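Local coordinates for protein probable ribosomal RNA small subunit methyltransferase (Thermus thermophilus, PDB 3DMH) that methylates 16S ribosomal RNA of the small subunit at the N2 amino group of a guanine, using S-adenosylmethionine as methyl donor, at residues 212-217 against 363-368; 301-306 against 335-340. All blocks are in the same frame, centred on the assembly; numbering follows the deposited sequence.

Contact 1: 212-217 against 363-368. With GMP (guanosine), chain E; SAM (S-adenosylmethionine), chain D.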
loop_
_atom_site.group_PDB
_atom_site.type_symbol
_atom_site.label_atom_id
_atom_site.label_comp_id
_atom_site.label_asym_id
_atom_site.label_seq_id
_atom_site.Cartn_x
_atom_site.Cartn_y
_atom_site.Cartn_z
ATOM N N VAL A 212 17.666 2.730 1.573
ATOM C CA VAL A 212 17.071 2.638 2.899
ATOM C C VAL A 212 16.705 4.036 3.411
ATOM O O VAL A 212 17.543 4.956 3.395
ATOM C CB VAL A 212 18.016 1.902 3.880
ATOM C CG1 VAL A 212 17.413 1.851 5.266
ATOM C CG2 VAL A 212 18.272 0.478 3.394
ATOM N N ASP A 213 15.441 4.196 3.828
ATOM C CA ASP A 213 14.983 5.438 4.458
ATOM C C ASP A 213 15.895 5.782 5.647
ATOM O O ASP A 213 16.077 4.964 6.545
ATOM C CB ASP A 213 13.520 5.263 4.926
ATOM C CG ASP A 213 12.925 6.528 5.568
ATOM O OD1 ASP A 213 13.631 7.530 5.780
ATOM O OD2 ASP A 213 11.711 6.504 5.869
ATOM N N PRO A 214 16.500 6.988 5.641
ATOM C CA PRO A 214 17.292 7.411 6.804
ATOM C C PRO A 214 16.522 7.287 8.133
ATOM O O PRO A 214 17.133 7.024 9.168
ATOM C CB PRO A 214 17.622 8.873 6.486
ATOM C CG PRO A 214 17.617 8.921 4.955
ATOM C CD PRO A 214 16.490 8.002 4.570
ATOM N N ALA A 215 15.195 7.443 8.109
ATOM C CA ALA A 215 14.402 7.304 9.329
ATOM C C ALA A 215 14.463 5.875 9.873
ATOM O O ALA A 215 14.537 5.659 11.094
ATOM C CB ALA A 215 12.942 7.719 9.078
ATOM N N SER A 216 14.396 4.905 8.961
ATOM C CA SER A 216 14.486 3.489 9.327
ATOM C C SER A 216 15.860 3.169 9.935
ATOM O O SER A 216 15.950 2.470 10.954
ATOM C CB SER A 216 14.219 2.617 8.100
ATOM O OG SER A 216 12.961 2.919 7.518
ATOM N N LEU A 217 16.924 3.691 9.320
ATOM C CA LEU A 217 18.280 3.554 9.879
ATOM C C LEU A 217 18.341 4.134 11.289
ATOM O O LEU A 217 18.918 3.529 12.183
ATOM C CB LEU A 217 19.331 4.236 8.991
ATOM C CG LEU A 217 19.555 3.601 7.622
ATOM C CD1 LEU A 217 20.529 4.436 6.808
ATOM C CD2 LEU A 217 20.077 2.167 7.779
ATOM N N ALA A 363 16.518 14.613 15.376
ATOM C CA ALA A 363 17.264 15.443 14.443
ATOM C C ALA A 363 16.459 15.541 13.150
ATOM O O ALA A 363 15.439 16.226 13.126
ATOM C CB ALA A 363 18.668 14.883 14.205
ATOM N N GLU A 364 16.882 14.864 12.085
ATOM C CA GLU A 364 16.102 14.907 10.852
ATOM C C GLU A 364 14.769 14.205 11.092
ATOM O O GLU A 364 13.746 14.585 10.523
ATOM C CB GLU A 364 16.836 14.274 9.665
ATOM C CG GLU A 364 16.192 14.649 8.314
ATOM C CD GLU A 364 16.924 14.110 7.079
ATOM O OE1 GLU A 364 17.559 13.025 7.146
ATOM O OE2 GLU A 364 16.835 14.780 6.022
ATOM N N TYR A 365 14.810 13.185 11.946
ATOM C CA TYR A 365 13.614 12.473 12.397
ATOM C C TYR A 365 13.666 12.304 13.904
ATOM O O TYR A 365 14.706 12.534 14.539
ATOM C CB TYR A 365 13.508 11.088 11.743
ATOM C CG TYR A 365 13.664 11.148 10.255
ATOM C CD1 TYR A 365 12.555 11.333 9.424
ATOM C CD2 TYR A 365 14.924 11.060 9.675
ATOM C CE1 TYR A 365 12.718 11.427 8.044
ATOM C CE2 TYR A 365 15.091 11.141 8.316
ATOM C CZ TYR A 365 13.995 11.327 7.508
ATOM O OH TYR A 365 14.190 11.390 6.156
ATOM N N LYS A 366 12.534 11.936 14.485
ATOM C CA LYS A 366 12.509 11.561 15.892
ATOM C C LYS A 366 12.149 10.097 16.089
ATOM O O LYS A 366 11.303 9.550 15.379
ATOM C CB LYS A 366 11.595 12.481 16.720
ATOM C CG LYS A 366 10.134 12.375 16.436
ATOM C CD LYS A 366 9.369 13.359 17.288
ATOM C CE LYS A 366 7.909 13.382 16.872
ATOM N NZ LYS A 366 7.244 14.638 17.321
ATOM N N VAL A 367 12.839 9.480 17.041
ATOM C CA VAL A 367 12.537 8.122 17.458
ATOM C C VAL A 367 11.935 8.191 18.848
ATOM O O VAL A 367 12.574 8.658 19.812
ATOM C CB VAL A 367 13.782 7.207 17.446
ATOM C CG1 VAL A 367 13.403 5.794 17.873
ATOM C CG2 VAL A 367 14.434 7.197 16.059
ATOM N N LEU A 368 10.684 7.752 18.933
ATOM C CA LEU A 368 9.990 7.662 20.206
ATOM C C LEU A 368 9.979 6.222 20.693
ATOM O O LEU A 368 10.030 5.279 19.892
ATOM C CB LEU A 368 8.564 8.208 20.085
ATOM C CG LEU A 368 8.450 9.674 19.637
ATOM C CD1 LEU A 368 6.991 10.080 19.521
ATOM C CD2 LEU A 368 9.191 10.630 20.560
HETATM C "C4'" GMP E . 12.462 13.728 4.079
HETATM O "O4'" GMP E . 11.715 13.020 5.077
HETATM C "C3'" GMP E . 11.601 13.735 2.827
HETATM O "O3'" GMP E . 12.050 12.662 1.990
HETATM C "C2'" GMP E . 10.205 13.428 3.341
HETATM O "O2'" GMP E . 9.419 12.756 2.358
HETATM C "C1'" GMP E . 10.495 12.519 4.523
HETATM N N9 GMP E . 9.489 12.526 5.605
HETATM C C8 GMP E . 8.695 13.534 6.004
HETATM N N7 GMP E . 7.915 13.164 7.053
HETATM C C5 GMP E . 8.229 11.884 7.356
HETATM C C6 GMP E . 7.792 10.867 8.348
HETATM O O6 GMP E . 6.917 11.132 9.199
HETATM N N1 GMP E . 8.374 9.655 8.296
HETATM C C2 GMP E . 9.328 9.331 7.389
HETATM N N2 GMP E . 9.884 8.096 7.372
HETATM N N3 GMP E . 9.776 10.214 6.452
HETATM C C4 GMP E . 9.271 11.472 6.400
HETATM N N SAM D . 9.058 -0.400 7.316
HETATM C CA SAM D . 9.443 0.045 5.932
HETATM C C SAM D . 10.690 0.898 6.020
HETATM O O SAM D . 11.015 1.275 7.154
HETATM O OXT SAM D . 11.300 1.208 4.982
HETATM C CB SAM D . 8.331 0.873 5.284
HETATM C CG SAM D . 7.929 2.148 6.030
HETATM S SD SAM D . 6.689 3.102 5.095
HETATM C CE SAM D . 6.909 4.765 5.793
HETATM C "C5'" SAM D . 5.083 2.658 5.817
HETATM C "C4'" SAM D . 4.585 1.305 5.333
HETATM O "O4'" SAM D . 3.286 1.164 5.903
HETATM C "C3'" SAM D . 4.454 1.168 3.810
HETATM O "O3'" SAM D . 5.164 0.038 3.320
HETATM C "C2'" SAM D . 2.941 1.057 3.598
HETATM O "O2'" SAM D . 2.540 0.309 2.466
HETATM C "C1'" SAM D . 2.546 0.441 4.939
HETATM N N9 SAM D . 1.124 0.569 5.191
HETATM C C8 SAM D . 0.250 1.579 4.795
HETATM N N7 SAM D . -0.988 1.308 5.277
HETATM C C5 SAM D . -0.910 0.115 5.965
HETATM C C6 SAM D . -1.854 -0.678 6.630
HETATM N N6 SAM D . -3.148 -0.332 6.673
HETATM N N1 SAM D . -1.414 -1.838 7.224
HETATM C C2 SAM D . -0.096 -2.230 7.164
HETATM N N3 SAM D . 0.851 -1.492 6.462
HETATM C C4 SAM D . 0.423 -0.341 5.898
HETATM O O HOH W 1 12.225 9.778 5.027
#

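Contact 2: 301-306 against 335-340. With SAM (S-adenosylmethionine), chain D; GMP (guanosine), chain E.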
loop_
_atom_site.group_PDB
_atom_site.type_symbol
_atom_site.label_atom_id
_atom_site.label_comp_id
_atom_site.label_asym_id
_atom_site.label_seq_id
_atom_site.Cartn_x
_atom_site.Cartn_y
_atom_site.Cartn_z
ATOM N N ILE A 301 8.741 -6.988 21.113
ATOM C CA ILE A 301 9.225 -5.735 20.534
ATOM C C ILE A 301 8.354 -5.413 19.333
ATOM O O ILE A 301 8.104 -6.283 18.505
ATOM C CB ILE A 301 10.694 -5.861 20.057
ATOM C CG1 ILE A 301 11.619 -6.149 21.242
ATOM C CG2 ILE A 301 11.163 -4.591 19.352
ATOM C CD1 ILE A 301 12.997 -6.629 20.823
ATOM N N ILE A 302 7.905 -4.166 19.236
ATOM C CA ILE A 302 7.159 -3.722 18.056
ATOM C C ILE A 302 7.823 -2.477 17.498
ATOM O O ILE A 302 8.186 -1.565 18.256
ATOM C CB ILE A 302 5.678 -3.467 18.389
ATOM C CG1 ILE A 302 5.044 -4.793 18.826
ATOM C CG2 ILE A 302 4.942 -2.870 17.159
ATOM C CD1 ILE A 302 3.556 -4.741 19.097
ATOM N N VAL A 303 8.068 -2.480 16.191
ATOM C CA VAL A 303 8.767 -1.357 15.557
ATOM C C VAL A 303 7.903 -0.824 14.438
ATOM O O VAL A 303 7.157 -1.584 13.804
ATOM C CB VAL A 303 10.163 -1.758 14.980
ATOM C CG1 VAL A 303 11.079 -2.244 16.088
ATOM C CG2 VAL A 303 10.017 -2.829 13.878
ATOM N N THR A 304 8.016 0.475 14.172
ATOM C CA THR A 304 7.306 1.019 13.027
ATOM C C THR A 304 7.900 2.326 12.543
ATOM O O THR A 304 8.307 3.162 13.344
ATOM C CB THR A 304 5.784 1.196 13.313
ATOM O OG1 THR A 304 5.113 1.562 12.098
ATOM C CG2 THR A 304 5.521 2.269 14.405
ATOM N N ASN A 305 7.964 2.437 11.215
ATOM C CA ASN A 305 8.157 3.700 10.506
ATOM C C ASN A 305 6.813 3.917 9.783
ATOM O O ASN A 305 6.627 3.403 8.671
ATOM C CB ASN A 305 9.310 3.520 9.517
ATOM C CG ASN A 305 9.591 4.763 8.696
ATOM O OD1 ASN A 305 8.927 5.782 8.850
ATOM N ND2 ASN A 305 10.590 4.678 7.804
ATOM N N PRO A 306 5.850 4.594 10.436
ATOM C CA PRO A 306 4.499 4.603 9.869
ATOM C C PRO A 306 4.351 5.409 8.584
ATOM O O PRO A 306 5.174 6.306 8.290
ATOM C CB PRO A 306 3.632 5.255 10.958
ATOM C CG PRO A 306 4.476 5.411 12.145
ATOM C CD PRO A 306 5.922 5.313 11.728
ATOM N N VAL A 335 8.401 -3.622 24.435
ATOM C CA VAL A 335 8.813 -2.273 24.054
ATOM C C VAL A 335 8.394 -1.893 22.635
ATOM O O VAL A 335 8.250 -2.753 21.758
ATOM C CB VAL A 335 10.330 -2.063 24.258
ATOM C CG1 VAL A 335 10.696 -2.158 25.735
ATOM C CG2 VAL A 335 11.157 -3.055 23.438
ATOM N N PHE A 336 8.198 -0.591 22.438
ATOM C CA PHE A 336 7.710 -0.032 21.174
ATOM C C PHE A 336 8.659 1.059 20.700
ATOM O O PHE A 336 9.026 1.953 21.480
ATOM C CB PHE A 336 6.329 0.560 21.421
ATOM C CG PHE A 336 5.685 1.196 20.215
ATOM C CD1 PHE A 336 5.687 0.548 18.977
ATOM C CD2 PHE A 336 5.041 2.423 20.335
ATOM C CE1 PHE A 336 5.049 1.113 17.859
ATOM C CE2 PHE A 336 4.400 3.014 19.236
ATOM C CZ PHE A 336 4.396 2.357 17.995
ATOM N N PHE A 337 9.048 0.993 19.424
ATOM C CA PHE A 337 9.877 2.023 18.796
ATOM C C PHE A 337 9.141 2.572 17.582
ATOM O O PHE A 337 8.699 1.789 16.732
ATOM C CB PHE A 337 11.206 1.445 18.281
ATOM C CG PHE A 337 12.117 0.954 19.352
ATOM C CD1 PHE A 337 13.171 1.741 19.814
ATOM C CD2 PHE A 337 11.933 -0.310 19.906
ATOM C CE1 PHE A 337 14.015 1.268 20.814
ATOM C CE2 PHE A 337 12.772 -0.787 20.886
ATOM C CZ PHE A 337 13.824 0.004 21.350
ATOM N N LEU A 338 9.033 3.898 17.487
ATOM C CA LEU A 338 8.369 4.544 16.350
ATOM C C LEU A 338 9.230 5.686 15.836
ATOM O O LEU A 338 9.792 6.439 16.630
ATOM C CB LEU A 338 7.006 5.078 16.798
ATOM C CG LEU A 338 6.181 5.893 15.796
ATOM C CD1 LEU A 338 4.676 5.739 16.030
ATOM C CD2 LEU A 338 6.586 7.362 15.893
ATOM N N VAL A 339 9.340 5.830 14.519
ATOM C CA VAL A 339 10.131 6.938 13.970
ATOM C C VAL A 339 9.252 7.795 13.066
ATOM O O VAL A 339 8.441 7.262 12.296
ATOM C CB VAL A 339 11.418 6.433 13.262
ATOM C CG1 VAL A 339 11.095 5.558 12.046
ATOM C CG2 VAL A 339 12.331 7.602 12.859
ATOM N N SER A 340 9.404 9.123 13.173
ATOM C CA SER A 340 8.617 10.021 12.347
ATOM C C SER A 340 9.289 11.373 12.130
ATOM O O SER A 340 10.327 11.666 12.709
ATOM C CB SER A 340 7.239 10.252 12.963
ATOM O OG SER A 340 7.285 11.182 14.014
HETATM N N SAM D . 9.058 -0.400 7.316
HETATM C CA SAM D . 9.443 0.045 5.932
HETATM C C SAM D . 10.690 0.898 6.020
HETATM O O SAM D . 11.015 1.275 7.154
HETATM O OXT SAM D . 11.300 1.208 4.982
HETATM C CB SAM D . 8.331 0.873 5.284
HETATM C CG SAM D . 7.929 2.148 6.030
HETATM S SD SAM D . 6.689 3.102 5.095
HETATM C CE SAM D . 6.909 4.765 5.793
HETATM C "C5'" SAM D . 5.083 2.658 5.817
HETATM C "C4'" SAM D . 4.585 1.305 5.333
HETATM O "O4'" SAM D . 3.286 1.164 5.903
HETATM C "C3'" SAM D . 4.454 1.168 3.810
HETATM O "O3'" SAM D . 5.164 0.038 3.320
HETATM C "C2'" SAM D . 2.941 1.057 3.598
HETATM O "O2'" SAM D . 2.540 0.309 2.466
HETATM C "C1'" SAM D . 2.546 0.441 4.939
HETATM N N9 SAM D . 1.124 0.569 5.191
HETATM C C8 SAM D . 0.250 1.579 4.795
HETATM N N7 SAM D . -0.988 1.308 5.277
HETATM C C5 SAM D . -0.910 0.115 5.965
HETATM C C6 SAM D . -1.854 -0.678 6.630
HETATM N N6 SAM D . -3.148 -0.332 6.673
HETATM N N1 SAM D . -1.414 -1.838 7.224
HETATM C C2 SAM D . -0.096 -2.230 7.164
HETATM N N3 SAM D . 0.851 -1.492 6.462
HETATM C C4 SAM D . 0.423 -0.341 5.898
HETATM C "C4'" GMP E . 12.462 13.728 4.079
HETATM O "O4'" GMP E . 11.715 13.020 5.077
HETATM C "C3'" GMP E . 11.601 13.735 2.827
HETATM O "O3'" GMP E . 12.050 12.662 1.990
HETATM C "C2'" GMP E . 10.205 13.428 3.341
HETATM O "O2'" GMP E . 9.419 12.756 2.358
HETATM C "C1'" GMP E . 10.495 12.519 4.523
HETATM N N9 GMP E . 9.489 12.526 5.605
HETATM C C8 GMP E . 8.695 13.534 6.004
HETATM N N7 GMP E . 7.915 13.164 7.053
HETATM C C5 GMP E . 8.229 11.884 7.356
HETATM C C6 GMP E . 7.792 10.867 8.348
HETATM O O6 GMP E . 6.917 11.132 9.199
HETATM N N1 GMP E . 8.374 9.655 8.296
HETATM C C2 GMP E . 9.328 9.331 7.389
HETATM N N2 GMP E . 9.884 8.096 7.372
HETATM N N3 GMP E . 9.776 10.214 6.452
HETATM C C4 GMP E . 9.271 11.472 6.400
#

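Contact 1: 212-217 against 363-368
Ala215 sets its methyl over the middle of the Tyr365 ring: CB lies 3.6 Å from the ring centroid and only 11° off the ring normal, a CH-pi contact in the strict sense. This is the tight part of the contact. With CG of Tyr365 anti to its own carbonyl carbon (chi1 -50°), the ring reaches the first turn of helix 214-227, where Pro214 CB also packs against Tyr365 CE2 at 3.9 Å, obliquely to the ring. Guanosine lies at the edge of the same ring, near its plane.

Asp213 is the N-cap of that helix. Its OD1 accepts from Ala215 N at 2.8 Å, the N-H coming from above the carboxylate plane, and also meets a water; OD2 takes the guanosine amino group, GMP N2, at 2.9 Å, together with the side-chain amide of Asn305. Carboxylate and phenol do not bond directly; the water lies between them, 2.8 Å from Asp213 OD1 and 2.8 Å from Tyr365 OH. Ser216 OG donates to the carboxylate of S-adenosylmethionine, SAM O, at 2.6 Å.

The looser side faces solvent, where the exposed Glu364 and Pro214 meet no closer than 4.2 Å, OE1 of Glu364 to CB of Pro214.

Within the fold, the contact joins the N-terminal end of helix 214-227 to the turn leading into the antiparallel strand 366-371. Val339 of strand 334-340 packs against both Ala215 and Tyr365, and strand 187-193 covers Val212 and Leu217.

Contact 2: 301-306 against 335-340
Strands 301-304 and 335-340 run parallel, 4.8 Å apart at closest approach, their N-to-C directions 7° apart, with Ile302 and Thr304 each donating and accepting one backbone bond; Phe337 N meets Ile302 O at 2.9 Å. On one face Ile301 CG1 lies alongside Val335 CG2, 3.8 Å away. On the other, Phe336 has CG anti to the backbone N (chi1 179°), which swings its ring across to Thr304 CG2, 3.7 Å from CE1. Thr304 OG1 bonds to Leu240 O. Past the end of strand 301-304, Pro306 CG meets Leu338 CD1 at 3.9 Å, and Val339 CG1 touches Asn305 CB at 3.7 Å.

Asn305 and Pro306 open the Asn-Pro-Pro-Phe motif of amino methyltransferases. Asn305 OD1 accepts from GMP N2 at 2.9 Å (163° at the hydrogen), while ND2 bonds to Asp213 and Ser216. A leucine in its place would probably leave the guanosine amino group without one of its two acceptors and Asp213 OD2 without the side-chain N-H that now reaches it. Asn305 O lies 3.2 Å from the methyl carbon SAM CE.

In this Rossmann-like sheet the pair lies between strands 236-240 and 366-371, helix 317-329 covering the Thr304 face and helix 214-227 the Val303 face.

Contact 2 is nested in the chain loop closed by contact 1, and their centres are 11 Å apart. Strand 366-371 pairs with strand 334-340, so the two join edge to edge: Lys366 N lies 2.8 Å from Ser340 O, and Leu368 N 2.8 Å from Leu338 O, both probable hydrogen bonds. Their other meeting place is the active site, where both touch guanosine and S-adenosylmethionine. GMP N2, the atom to be methylated, is gripped by one acceptor from each contact, and the methyl carbon SAM CE stands 4.7 Å from it. Through Asn305 the two contacts share one polar network that links the guanosine side to the cofactor side.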